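Side-chain contacts in N-acetyl-beta-D glucosaminidase (Rhizomucor miehei CAU432, PDB 4ZM6), which probably hydrolyses terminal beta-linked N-acetylglucosamine units as a family 3 glycoside hydrolase and carries a GCN5-related glucosamine N-acetyltransferase region that binds acetyl-CoA: residues A634-E637 and H638-E641; Q577-K580 and L581-H584; L838-F841 and Y842-V845; L769-T772 and H773-H776; Q331-A334 and Q335-Q339. All coordinates share one frame; numbering follows the deposited sequence.

Interaction 1: A634-E637 and H638-E641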
loop_
_atom_site.group_PDB
_atom_site.type_symbol
_atom_site.label_atom_id
_atom_site.label_comp_id
_atom_site.label_asym_id
_atom_site.label_seq_id
_atom_site.Cartn_x
_atom_site.Cartn_y
_atom_site.Cartn_z
ATOM N N ALA A 634 -0.374 -4.859 -14.995
ATOM C CA ALA A 634 -1.056 -4.264 -13.841
ATOM C C ALA A 634 -2.374 -4.981 -13.576
ATOM O O ALA A 634 -2.734 -5.228 -12.429
ATOM C CB ALA A 634 -1.300 -2.779 -14.067
ATOM N N ALA A 635 -3.076 -5.337 -14.646
ATOM C CA ALA A 635 -4.325 -6.076 -14.529
ATOM C C ALA A 635 -4.128 -7.471 -13.932
ATOM O O ALA A 635 -4.830 -7.842 -12.991
ATOM C CB ALA A 635 -5.018 -6.169 -15.882
ATOM N N LEU A 636 -3.181 -8.241 -14.466
ATOM C CA LEU A 636 -2.969 -9.611 -13.983
ATOM C C LEU A 636 -2.314 -9.633 -12.615
ATOM O O LEU A 636 -2.561 -10.544 -11.829
ATOM C CB LEU A 636 -2.138 -10.438 -14.960
ATOM C CG LEU A 636 -2.571 -10.487 -16.429
ATOM C CD1 LEU A 636 -2.126 -11.813 -17.040
ATOM C CD2 LEU A 636 -4.072 -10.299 -16.619
ATOM N N GLU A 637 -1.478 -8.639 -12.332
ATOM C CA GLU A 637 -0.859 -8.522 -11.010
ATOM C C GLU A 637 -1.924 -8.297 -9.945
ATOM O O GLU A 637 -1.851 -8.882 -8.867
ATOM C CB GLU A 637 0.177 -7.390 -10.977
ATOM C CG GLU A 637 1.494 -7.751 -11.651
ATOM C CD GLU A 637 2.231 -6.548 -12.212
ATOM O OE1 GLU A 637 2.096 -5.433 -11.653
ATOM O OE2 GLU A 637 2.959 -6.727 -13.217
ATOM N N HIS A 638 -2.912 -7.459 -10.255
ATOM C CA HIS A 638 -4.028 -7.232 -9.341
ATOM C C HIS A 638 -4.830 -8.514 -9.120
ATOM O O HIS A 638 -5.045 -8.915 -7.980
ATOM C CB HIS A 638 -4.952 -6.123 -9.842
ATOM C CG HIS A 638 -6.223 -6.020 -9.062
ATOM N ND1 HIS A 638 -7.467 -6.156 -9.638
ATOM C CD2 HIS A 638 -6.438 -5.853 -7.735
ATOM C CE1 HIS A 638 -8.395 -6.052 -8.703
ATOM N NE2 HIS A 638 -7.796 -5.871 -7.539
ATOM N N PHE A 639 -5.263 -9.147 -10.208
ATOM C CA PHE A 639 -5.986 -10.408 -10.121
ATOM C C PHE A 639 -5.203 -11.413 -9.296
ATOM O O PHE A 639 -5.755 -12.084 -8.425
ATOM C CB PHE A 639 -6.203 -11.017 -11.505
ATOM C CG PHE A 639 -7.143 -10.245 -12.390
ATOM C CD1 PHE A 639 -8.298 -9.657 -11.886
ATOM C CD2 PHE A 639 -6.894 -10.155 -13.754
ATOM C CE1 PHE A 639 -9.155 -8.959 -12.718
ATOM C CE2 PHE A 639 -7.754 -9.466 -14.590
ATOM C CZ PHE A 639 -8.883 -8.864 -14.071
ATOM N N ARG A 640 -3.911 -11.508 -9.587
ATOM C CA ARG A 640 -3.024 -12.459 -8.931
ATOM C C ARG A 640 -3.038 -12.288 -7.412
ATOM O O ARG A 640 -3.172 -13.266 -6.681
ATOM C CB ARG A 640 -1.604 -12.295 -9.482
ATOM C CG ARG A 640 -0.589 -13.297 -8.968
ATOM C CD ARG A 640 0.750 -13.126 -9.666
ATOM N NE ARG A 640 0.654 -13.294 -11.122
ATOM C CZ ARG A 640 0.954 -12.372 -12.042
ATOM N NH1 ARG A 640 1.384 -11.159 -11.704
ATOM N NH2 ARG A 640 0.826 -12.671 -13.327
ATOM N N GLU A 641 -2.905 -11.046 -6.951
ATOM C CA GLU A 641 -2.930 -10.734 -5.516
ATOM C C GLU A 641 -4.286 -11.032 -4.896
ATOM O O GLU A 641 -4.361 -11.464 -3.745
ATOM C CB GLU A 641 -2.589 -9.261 -5.272
ATOM C CG GLU A 641 -1.149 -8.885 -5.582
ATOM C CD GLU A 641 -0.946 -7.381 -5.666
ATOM O OE1 GLU A 641 -1.328 -6.776 -6.695
ATOM O OE2 GLU A 641 -0.404 -6.800 -4.700
#
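Pointing CG of Arg640 away from its own backbone nitrogen (chi1 -175°) and bending the chain once, at chi3 (-59°), lays the guanidinium back over the preceding turn, with one face above Leu636 O. Phe639 takes the other common helical choice: CG lies opposite its carbonyl carbon (chi1 -68°), which brings a ring face over Ala635 O. The guanidinium is also met at its edge, where NH1 lies 3.4 Å from CG of Glu637. The two side chains are therefore joined through the methylene and not through their charges: Glu637 OE2 and Arg640 NH1 stand 4.9 Å apart, and each group has a firmer partner elsewhere. Glu637 OE2 is hydrogen-bonded to Ser108, and Arg640 NE forms a salt bridge with Glu167. The long, jointed arginine suits this place, since its aliphatic part packs on the helix while its tip reaches the glycosidase part of the chain.

Farther round the helix, Leu636 CD2 touches Phe639 CD2 at 4.0 Å, and the small Ala635 lets the aromatic ring lie close to the backbone. Regular i to i+4 bonds run beneath, among them Arg640 N to Leu636 O at 2.8 Å and Phe639 N to Ala635 O at 3.1 Å. Helix 627-642 links strands 608-618 and 646-649 as the crossover of a beta-alpha-beta unit. The glycine-rich segment with Gly624, Gly626 and Gly628, which bind acetyl-CoA, runs into its N-terminal end, as is characteristic of the GNAT fold.

Interaction 2: Q577-K580 and L581-H584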
loop_
_atom_site.group_PDB
_atom_site.type_symbol
_atom_site.label_atom_id
_atom_site.label_comp_id
_atom_site.label_asym_id
_atom_site.label_seq_id
_atom_site.Cartn_x
_atom_site.Cartn_y
_atom_site.Cartn_z
ATOM N N GLN A 577 -18.489 2.444 -14.204
ATOM C CA GLN A 577 -18.901 2.685 -12.819
ATOM C C GLN A 577 -19.642 1.497 -12.186
ATOM O O GLN A 577 -19.563 1.308 -10.979
ATOM C CB GLN A 577 -19.732 3.967 -12.711
ATOM C CG GLN A 577 -19.016 5.239 -13.168
ATOM C CD GLN A 577 -17.562 5.313 -12.726
ATOM O OE1 GLN A 577 -16.649 5.453 -13.554
ATOM N NE2 GLN A 577 -17.337 5.214 -11.422
ATOM N N ARG A 578 -20.326 0.690 -12.996
ATOM C CA ARG A 578 -21.099 -0.454 -12.493
ATOM C C ARG A 578 -20.275 -1.738 -12.299
ATOM O O ARG A 578 -20.778 -2.725 -11.750
ATOM C CB ARG A 578 -22.273 -0.758 -13.433
ATOM C CG ARG A 578 -23.327 0.334 -13.521
ATOM C CD ARG A 578 -24.148 0.492 -12.243
ATOM N NE ARG A 578 -24.935 -0.696 -11.885
ATOM C CZ ARG A 578 -25.913 -0.717 -10.973
ATOM N NH1 ARG A 578 -26.264 0.385 -10.314
ATOM N NH2 ARG A 578 -26.562 -1.844 -10.717
ATOM N N ALA A 579 -19.026 -1.736 -12.759
ATOM C CA ALA A 579 -18.157 -2.905 -12.624
ATOM C C ALA A 579 -17.976 -3.262 -11.158
ATOM O O ALA A 579 -17.718 -2.385 -10.339
ATOM C CB ALA A 579 -16.804 -2.639 -13.268
ATOM N N LYS A 580 -18.127 -4.548 -10.843
ATOM C CA LYS A 580 -18.015 -5.043 -9.470
ATOM C C LYS A 580 -16.559 -5.189 -9.069
ATOM O O LYS A 580 -15.729 -5.609 -9.875
ATOM C CB LYS A 580 -18.690 -6.409 -9.330
ATOM C CG LYS A 580 -20.208 -6.389 -9.350
ATOM C CD LYS A 580 -20.765 -7.738 -8.905
ATOM C CE LYS A 580 -22.288 -7.769 -8.929
ATOM N NZ LYS A 580 -22.905 -6.714 -8.073
ATOM N N LEU A 581 -16.251 -4.873 -7.814
ATOM C CA LEU A 581 -14.878 -4.962 -7.322
ATOM C C LEU A 581 -13.934 -4.430 -8.383
ATOM O O LEU A 581 -12.943 -5.063 -8.728
ATOM C CB LEU A 581 -14.520 -6.411 -6.986
ATOM C CG LEU A 581 -15.376 -7.066 -5.905
ATOM C CD1 LEU A 581 -14.978 -8.520 -5.721
ATOM C CD2 LEU A 581 -15.264 -6.303 -4.597
ATOM N N GLN A 582 -14.263 -3.259 -8.907
ATOM C CA GLN A 582 -13.559 -2.717 -10.049
ATOM C C GLN A 582 -12.137 -2.365 -9.683
ATOM O O GLN A 582 -11.831 -2.111 -8.522
ATOM C CB GLN A 582 -14.268 -1.469 -10.590
ATOM C CG GLN A 582 -14.187 -0.237 -9.698
ATOM C CD GLN A 582 -14.775 0.987 -10.360
ATOM O OE1 GLN A 582 -14.108 2.011 -10.504
ATOM N NE2 GLN A 582 -16.025 0.884 -10.785
ATOM N N LYS A 583 -11.275 -2.362 -10.692
ATOM C CA LYS A 583 -9.949 -1.780 -10.571
ATOM C C LYS A 583 -9.470 -1.368 -11.956
ATOM O O LYS A 583 -8.871 -2.163 -12.665
ATOM C CB LYS A 583 -8.976 -2.760 -9.916
ATOM C CG LYS A 583 -7.607 -2.169 -9.658
ATOM C CD LYS A 583 -7.624 -1.142 -8.533
ATOM C CE LYS A 583 -7.354 -1.800 -7.190
ATOM N NZ LYS A 583 -7.454 -0.833 -6.064
ATOM N N HIS A 584 -9.760 -0.124 -12.329
ATOM C CA HIS A 584 -9.366 0.415 -13.624
ATOM C C HIS A 584 -8.103 1.251 -13.484
ATOM O O HIS A 584 -7.872 1.877 -12.447
ATOM C CB HIS A 584 -10.487 1.268 -14.212
ATOM C CG HIS A 584 -11.830 0.614 -14.153
ATOM N ND1 HIS A 584 -13.010 1.321 -14.209
ATOM C CD2 HIS A 584 -12.176 -0.685 -14.009
ATOM C CE1 HIS A 584 -14.024 0.482 -14.124
ATOM N NE2 HIS A 584 -13.546 -0.741 -14.001
HETATM O O HOH W 1 -14.371 4.338 -12.107
#
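The imidazole of His584 meets Ala579 at its edge: NE2 lies 3.8 Å from the methyl CB, which sits in the plane of the ring. The contact belongs to a tight reverse turn joining helix 569-577 to strand 585-588 of the acetyltransferase sheet, and the two halves of the chain run 133° apart. Alanine suits the inside of this bend, because its single methyl also touches Gln582, CB to CB at 3.9 Å. Leu581 sits at the turn with left-handed backbone angles (42°, 49°) and carries its side chain outward.

The bend is tied to strand 594-605: Lys580 shares backbone bonds with Ile602, Lys583 with Thr600, and the amide nitrogen of Lys580 also reaches the side chain of Gln601. Within the turn, Gln582 holds CG between its backbone nitrogen and carbonyl carbon, and from there the extended chain carries its amide back toward the end of the helix. NE2 of Gln582 comes to 3.6 Å from Gln577 O, close but not bonded. The long glutamines instead meet through solvent: one water donates to Gln577 OE1 at 2.9 Å and to Gln582 OE1 at 2.8 Å.

Interaction 3: L838-F841 and Y842-V845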
loop_
_atom_site.group_PDB
_atom_site.type_symbol
_atom_site.label_atom_id
_atom_site.label_comp_id
_atom_site.label_asym_id
_atom_site.label_seq_id
_atom_site.Cartn_x
_atom_site.Cartn_y
_atom_site.Cartn_z
ATOM N N LEU A 838 -26.314 -20.552 -31.391
ATOM C CA LEU A 838 -27.324 -21.264 -32.181
ATOM C C LEU A 838 -27.969 -20.328 -33.203
ATOM O O LEU A 838 -29.106 -19.885 -33.034
ATOM C CB LEU A 838 -28.379 -21.904 -31.260
ATOM C CG LEU A 838 -28.076 -23.276 -30.625
ATOM C CD1 LEU A 838 -26.603 -23.682 -30.676
ATOM C CD2 LEU A 838 -28.592 -23.327 -29.190
ATOM N N LEU A 839 -27.224 -20.050 -34.270
ATOM C CA LEU A 839 -27.626 -19.064 -35.275
ATOM C C LEU A 839 -28.839 -19.493 -36.092
ATOM O O LEU A 839 -29.607 -18.642 -36.537
ATOM C CB LEU A 839 -26.456 -18.739 -36.215
ATOM C CG LEU A 839 -25.544 -17.561 -35.839
ATOM C CD1 LEU A 839 -25.358 -17.413 -34.333
ATOM C CD2 LEU A 839 -24.196 -17.700 -36.537
ATOM N N ASP A 840 -29.007 -20.798 -36.294
ATOM C CA ASP A 840 -30.169 -21.314 -37.022
ATOM C C ASP A 840 -31.460 -21.194 -36.210
ATOM O O ASP A 840 -32.544 -21.069 -36.779
ATOM C CB ASP A 840 -29.938 -22.769 -37.455
ATOM C CG ASP A 840 -28.941 -22.885 -38.600
ATOM O OD1 ASP A 840 -28.865 -21.946 -39.422
ATOM O OD2 ASP A 840 -28.235 -23.916 -38.678
ATOM N N PHE A 841 -31.331 -21.229 -34.886
ATOM C CA PHE A 841 -32.459 -21.027 -33.982
ATOM C C PHE A 841 -33.027 -19.615 -34.113
ATOM O O PHE A 841 -34.232 -19.436 -34.288
ATOM C CB PHE A 841 -32.000 -21.266 -32.547
ATOM C CG PHE A 841 -33.083 -21.113 -31.526
ATOM C CD1 PHE A 841 -33.376 -19.868 -30.987
ATOM C CD2 PHE A 841 -33.790 -22.217 -31.082
ATOM C CE1 PHE A 841 -34.364 -19.726 -30.033
ATOM C CE2 PHE A 841 -34.777 -22.084 -30.125
ATOM C CZ PHE A 841 -35.067 -20.835 -29.600
ATOM N N TYR A 842 -32.152 -18.617 -34.015
ATOM C CA TYR A 842 -32.563 -17.217 -34.086
ATOM C C TYR A 842 -32.774 -16.734 -35.525
ATOM O O TYR A 842 -33.319 -15.649 -35.741
ATOM C CB TYR A 842 -31.546 -16.320 -33.370
ATOM C CG TYR A 842 -31.496 -16.519 -31.869
ATOM C CD1 TYR A 842 -32.470 -15.973 -31.044
ATOM C CD2 TYR A 842 -30.466 -17.247 -31.272
ATOM C CE1 TYR A 842 -32.428 -16.150 -29.669
ATOM C CE2 TYR A 842 -30.416 -17.428 -29.898
ATOM C CZ TYR A 842 -31.400 -16.877 -29.104
ATOM O OH TYR A 842 -31.358 -17.048 -27.743
ATOM N N SER A 843 -32.337 -17.529 -36.503
ATOM C CA SER A 843 -32.659 -17.273 -37.914
ATOM C C SER A 843 -34.152 -17.450 -38.179
ATOM O O SER A 843 -34.712 -16.780 -39.042
ATOM C CB SER A 843 -31.869 -18.208 -38.837
ATOM O OG SER A 843 -30.496 -17.858 -38.877
ATOM N N ARG A 844 -34.785 -18.346 -37.418
ATOM C CA ARG A 844 -36.217 -18.639 -37.554
ATOM C C ARG A 844 -37.144 -17.515 -37.064
ATOM O O ARG A 844 -38.366 -17.630 -37.184
ATOM C CB ARG A 844 -36.558 -19.929 -36.801
ATOM C CG ARG A 844 -35.867 -21.174 -37.339
ATOM C CD ARG A 844 -35.780 -22.258 -36.276
ATOM N NE ARG A 844 -37.101 -22.664 -35.799
ATOM C CZ ARG A 844 -37.326 -23.461 -34.754
ATOM N NH1 ARG A 844 -36.318 -23.960 -34.040
ATOM N NH2 ARG A 844 -38.573 -23.759 -34.413
ATOM N N VAL A 845 -36.574 -16.452 -36.496
ATOM C CA VAL A 845 -37.346 -15.283 -36.078
ATOM C C VAL A 845 -36.680 -13.973 -36.527
ATOM O O VAL A 845 -36.820 -12.939 -35.873
ATOM C CB VAL A 845 -37.587 -15.291 -34.549
ATOM C CG1 VAL A 845 -38.487 -16.452 -34.157
ATOM C CG2 VAL A 845 -36.273 -15.370 -33.783
#
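Phe841 turns an edge onto the face of Tyr842, and this T-shaped pair is the dense part of the contact. The ring centroids are 5.0 Å apart and the planes stand at 72°; Phe841 CD1 lies over the centre of the tyrosine ring, 3.7 Å above its plane. Neighbours in sequence can meet like this because their first torsions differ: Phe841 sends CG away from its backbone nitrogen (chi1 -179°), while Tyr842 keeps CG beside its own backbone nitrogen (chi1 -68°). Tyr842 is buried, with Leu689, Val833 and Val836 of the sheet around it, and Phe841 packs on Ile813 and Val816 of helix 811-825. Large aromatic rings suit a short helix that packs against both a sheet and a longer helix. Helix 839-843 joins strands 830-836 and 847-857 in the C-terminal acetyltransferase-like region, and its adjacent Phe841 and Tyr842, just before strand 847-857, are consistent with the late helix-to-strand step of the GNAT fold. The helix is weakly bonded throughout, as in Tyr842 N to Leu838 O at 3.4 Å. Its exposed side, with Asp840, Ser843 and Arg844, is looser. There the hydroxyl of Ser843 donates to Leu839 O at 2.6 Å, approaching from above the carbonyl plane. Serine can thus turn back onto its own helix. Arg844 drapes its aliphatic chain past Asp840 O, with CG 3.4 Å from that oxygen.

Interaction 4: L769-T772 and H773-H776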
loop_
_atom_site.group_PDB
_atom_site.type_symbol
_atom_site.label_atom_id
_atom_site.label_comp_id
_atom_site.label_asym_id
_atom_site.label_seq_id
_atom_site.Cartn_x
_atom_site.Cartn_y
_atom_site.Cartn_z
ATOM N N LEU A 769 -35.936 -9.348 -21.139
ATOM C CA LEU A 769 -36.059 -8.284 -22.128
ATOM C C LEU A 769 -35.214 -7.086 -21.732
ATOM O O LEU A 769 -34.773 -6.959 -20.585
ATOM C CB LEU A 769 -37.509 -7.811 -22.259
ATOM C CG LEU A 769 -38.529 -8.735 -22.913
ATOM C CD1 LEU A 769 -39.924 -8.146 -22.765
ATOM C CD2 LEU A 769 -38.191 -8.950 -24.378
ATOM N N ASN A 770 -34.999 -6.213 -22.707
ATOM C CA ASN A 770 -34.479 -4.883 -22.459
ATOM C C ASN A 770 -34.956 -3.968 -23.577
ATOM O O ASN A 770 -35.147 -4.419 -24.709
ATOM C CB ASN A 770 -32.949 -4.902 -22.379
ATOM C CG ASN A 770 -32.290 -4.979 -23.742
ATOM O OD1 ASN A 770 -31.906 -6.055 -24.191
ATOM N ND2 ASN A 770 -32.164 -3.837 -24.412
ATOM N N THR A 771 -35.157 -2.693 -23.257
ATOM C CA THR A 771 -35.570 -1.717 -24.254
ATOM C C THR A 771 -35.045 -0.338 -23.885
ATOM O O THR A 771 -35.223 0.122 -22.757
ATOM C CB THR A 771 -37.103 -1.641 -24.378
ATOM O OG1 THR A 771 -37.634 -2.933 -24.702
ATOM C CG2 THR A 771 -37.509 -0.648 -25.458
ATOM N N THR A 772 -34.413 0.318 -24.851
ATOM C CA THR A 772 -33.909 1.664 -24.668
ATOM C C THR A 772 -35.011 2.625 -24.201
ATOM O O THR A 772 -36.083 2.681 -24.792
ATOM C CB THR A 772 -33.309 2.182 -25.984
ATOM O OG1 THR A 772 -32.375 1.221 -26.489
ATOM C CG2 THR A 772 -32.615 3.532 -25.788
ATOM N N HIS A 773 -34.723 3.356 -23.127
ATOM C CA HIS A 773 -35.649 4.305 -22.471
ATOM C C HIS A 773 -36.811 3.686 -21.686
ATOM O O HIS A 773 -37.668 4.413 -21.190
ATOM C CB HIS A 773 -36.182 5.341 -23.462
ATOM C CG HIS A 773 -35.105 6.103 -24.164
ATOM N ND1 HIS A 773 -33.999 6.599 -23.508
ATOM C CD2 HIS A 773 -34.970 6.466 -25.462
ATOM C CE1 HIS A 773 -33.222 7.224 -24.373
ATOM N NE2 HIS A 773 -33.790 7.158 -25.565
ATOM N N VAL A 774 -36.834 2.364 -21.552
ATOM C CA VAL A 774 -37.869 1.690 -20.778
ATOM C C VAL A 774 -37.233 0.994 -19.581
ATOM O O VAL A 774 -37.655 1.187 -18.440
ATOM C CB VAL A 774 -38.638 0.683 -21.650
ATOM C CG1 VAL A 774 -39.571 -0.182 -20.808
ATOM C CG2 VAL A 774 -39.410 1.420 -22.737
ATOM N N SER A 775 -36.215 0.184 -19.851
ATOM C CA SER A 775 -35.413 -0.438 -18.804
ATOM C C SER A 775 -34.651 0.608 -17.982
ATOM O O SER A 775 -34.402 1.713 -18.450
ATOM C CB SER A 775 -34.439 -1.439 -19.436
ATOM O OG SER A 775 -35.120 -2.323 -20.316
ATOM N N HIS A 776 -34.262 0.236 -16.766
ATOM C CA HIS A 776 -33.604 1.154 -15.832
ATOM C C HIS A 776 -32.342 1.730 -16.457
ATOM O O HIS A 776 -31.703 1.077 -17.271
ATOM C CB HIS A 776 -33.262 0.426 -14.525
ATOM C CG HIS A 776 -33.001 1.338 -13.365
ATOM N ND1 HIS A 776 -31.732 1.700 -12.969
ATOM C CD2 HIS A 776 -33.847 1.941 -12.498
ATOM C CE1 HIS A 776 -31.805 2.494 -11.917
ATOM N NE2 HIS A 776 -33.079 2.655 -11.609
#
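Thr771 and Ser775 grip each other through two hydrogen bonds: Ser775 N donates to Thr771 O at 3.1 Å, and Thr771 N donates to the hydroxyl OG of Ser775 at 3.0 Å. Thr771 O has a second donor, Val774 N at 3.0 Å. The first of its donors lies in the carbonyl plane and the second 40° out of it, and the oxygen can take both. The Val774 bond closes a type II beta turn over Thr772 and His773, the latter with the positive phi (72°) that this turn asks of its third residue.

Side chains pack round that core. Thr771 and Val774 run alongside each other, CG2 to CG2 at 3.9 Å, as two branched residues do well. At the corner Thr772 sets its methyl over the centre of one face of the imidazole of His773 in a CH-pi contact, CG2 being 3.8 Å from the ring centroid and 8° off its normal. The threonine torsion that places CG2 away from its own nitrogen serves this, and leaves OG1 to bond Ser794.

Farther out, His773 NE2 is held by Glu792, Thr771 OG1 by Arg826, and Ser775 OG by Asp750. Backbone bonds of Asn770 to Gly796 and of Thr772 to Ser794 set strand 763-771 against strand 794-802. Since Ser775 OG already accepts from Thr771 N, its proton is probably turned to the carboxylate of Asp750, two partners that would fix the hydroxyl's rotation, a role suited to serine, which can accept and donate at one atom.

Interaction 5: Q331-A334 and Q335-Q339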
loop_
_atom_site.group_PDB
_atom_site.type_symbol
_atom_site.label_atom_id
_atom_site.label_comp_id
_atom_site.label_asym_id
_atom_site.label_seq_id
_atom_site.Cartn_x
_atom_site.Cartn_y
_atom_site.Cartn_z
ATOM N N GLN A 331 2.279 -33.707 8.989
ATOM C CA GLN A 331 0.974 -33.313 8.455
ATOM C C GLN A 331 1.121 -32.309 7.297
ATOM O O GLN A 331 0.483 -32.463 6.251
ATOM C CB GLN A 331 0.109 -32.733 9.595
ATOM C CG GLN A 331 -1.149 -31.972 9.190
ATOM C CD GLN A 331 -2.392 -32.846 9.109
ATOM O OE1 GLN A 331 -3.467 -32.459 9.578
ATOM N NE2 GLN A 331 -2.254 -34.028 8.509
ATOM N N ARG A 332 1.960 -31.290 7.489
ATOM C CA ARG A 332 2.194 -30.265 6.465
ATOM C C ARG A 332 2.844 -30.844 5.214
ATOM O O ARG A 332 2.540 -30.418 4.093
ATOM C CB ARG A 332 3.072 -29.134 7.011
ATOM C CG ARG A 332 2.384 -28.231 8.024
ATOM C CD ARG A 332 3.266 -27.046 8.385
ATOM N NE ARG A 332 2.863 -26.381 9.629
ATOM C CZ ARG A 332 3.414 -26.579 10.830
ATOM N NH1 ARG A 332 4.418 -27.433 11.001
ATOM N NH2 ARG A 332 2.957 -25.907 11.877
ATOM N N VAL A 333 3.739 -31.809 5.411
ATOM C CA VAL A 333 4.429 -32.468 4.300
ATOM C C VAL A 333 3.490 -33.418 3.556
ATOM O O VAL A 333 3.601 -33.575 2.341
ATOM C CB VAL A 333 5.673 -33.236 4.786
ATOM C CG1 VAL A 333 6.352 -33.959 3.628
ATOM C CG2 VAL A 333 6.644 -32.281 5.461
ATOM N N ALA A 334 2.579 -34.056 4.287
ATOM C CA ALA A 334 1.537 -34.876 3.671
ATOM C C ALA A 334 0.633 -34.005 2.795
ATOM O O ALA A 334 0.424 -34.305 1.617
ATOM C CB ALA A 334 0.718 -35.592 4.735
ATOM N N GLN A 335 0.116 -32.922 3.375
ATOM C CA GLN A 335 -0.692 -31.948 2.635
ATOM C C GLN A 335 0.009 -31.475 1.360
ATOM O O GLN A 335 -0.600 -31.436 0.288
ATOM C CB GLN A 335 -1.034 -30.740 3.522
ATOM C CG GLN A 335 -2.250 -30.948 4.416
ATOM C CD GLN A 335 -2.247 -30.050 5.648
ATOM O OE1 GLN A 335 -1.298 -30.052 6.433
ATOM N NE2 GLN A 335 -3.322 -29.289 5.829
ATOM N N LEU A 336 1.290 -31.129 1.483
ATOM C CA LEU A 336 2.064 -30.645 0.345
ATOM C C LEU A 336 2.187 -31.716 -0.732
ATOM O O LEU A 336 1.997 -31.433 -1.912
ATOM C CB LEU A 336 3.454 -30.169 0.787
ATOM C CG LEU A 336 4.349 -29.565 -0.305
ATOM C CD1 LEU A 336 3.605 -28.526 -1.123
ATOM C CD2 LEU A 336 5.606 -28.953 0.287
ATOM N N LYS A 337 2.488 -32.945 -0.327
ATOM C CA LYS A 337 2.547 -34.066 -1.268
ATOM C C LYS A 337 1.194 -34.344 -1.926
ATOM O O LYS A 337 1.126 -34.582 -3.128
ATOM C CB LYS A 337 3.075 -35.332 -0.582
ATOM C CG LYS A 337 4.572 -35.295 -0.316
ATOM C CD LYS A 337 5.144 -36.679 -0.074
ATOM C CE LYS A 337 6.654 -36.615 0.085
ATOM N NZ LYS A 337 7.303 -37.934 -0.129
ATOM N N ASP A 338 0.120 -34.300 -1.140
ATOM C CA ASP A 338 -1.234 -34.526 -1.662
ATOM C C ASP A 338 -1.660 -33.463 -2.676
ATOM O O ASP A 338 -2.487 -33.734 -3.549
ATOM C CB ASP A 338 -2.259 -34.585 -0.521
ATOM C CG ASP A 338 -2.117 -35.836 0.336
ATOM O OD1 ASP A 338 -1.614 -36.861 -0.169
ATOM O OD2 ASP A 338 -2.511 -35.801 1.518
ATOM N N GLN A 339 -1.104 -32.259 -2.554
ATOM C CA GLN A 339 -1.391 -31.179 -3.495
ATOM C C GLN A 339 -0.799 -31.458 -4.877
ATOM O O GLN A 339 -1.399 -31.108 -5.889
ATOM C CB GLN A 339 -0.866 -29.841 -2.954
ATOM C CG GLN A 339 -1.431 -28.619 -3.675
ATOM C CD GLN A 339 -0.936 -27.291 -3.115
ATOM O OE1 GLN A 339 -0.816 -26.306 -3.849
ATOM N NE2 GLN A 339 -0.653 -27.255 -1.815
#
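Four successive i to i+4 hydrogen bonds hold these two turns of regular alpha-helix, from Gln335 N to Gln331 O at 2.9 Å through to Asp338 N to Ala334 O at 2.8 Å. On the exposed side Gln335, extended beyond CG, leans back over the previous turn: CB and CG each lie 3.6 Å from Gln331 O, and the two glutamine side chains slant across one another. Gln331 bends at chi2 (91°), which swings its amide outward, a flexible polar group fit for the surface.

On the inner side Lys337 lies over the turn with CG 3.3 Å from Val333 O, and its CE comes within 4.4 Å of Val333 CG1. The extended chain carries NZ on to the carbonyl oxygens of Pro74 and Gly40, a reach that suits lysine's length. Leu336, buried, packs on Phe76. Salt bridges pair Arg332 with Asp294 and, at the exposed flank, Asp338 with Arg73. Largely polar outside, with Val333, Leu336 and the aliphatic part of Lys337 inside, helix 323-340 is an amphipathic helix lying against strand 76-79 of the parallel sheet, as expected in the TIM-barrel-like N-terminal domain of family 3 glycoside hydrolases.

How the interactions relate
Interactions 1 and 2 belong to the same acetyl-CoA-binding region and touch, His638 CE1 lying 3.6 Å from Lys583 CB; their centres are 14 Å apart. Neither reaches the ligand: the side chain of Ala635 is about 10 Å from acetyl-CoA and that of His584 about 12 Å. Interactions 3 and 4 share the C-terminal acetyltransferase-like region, with nearest atoms about 11 Å apart, and interaction 4 comes within about 6 Å of interaction 2 at the nearest atoms, although they belong to different acetyltransferase regions. Interaction 5 lies in the glycosidase part, about 14 Å from interaction 1 at the nearest atoms and about 42 Å from interaction 4.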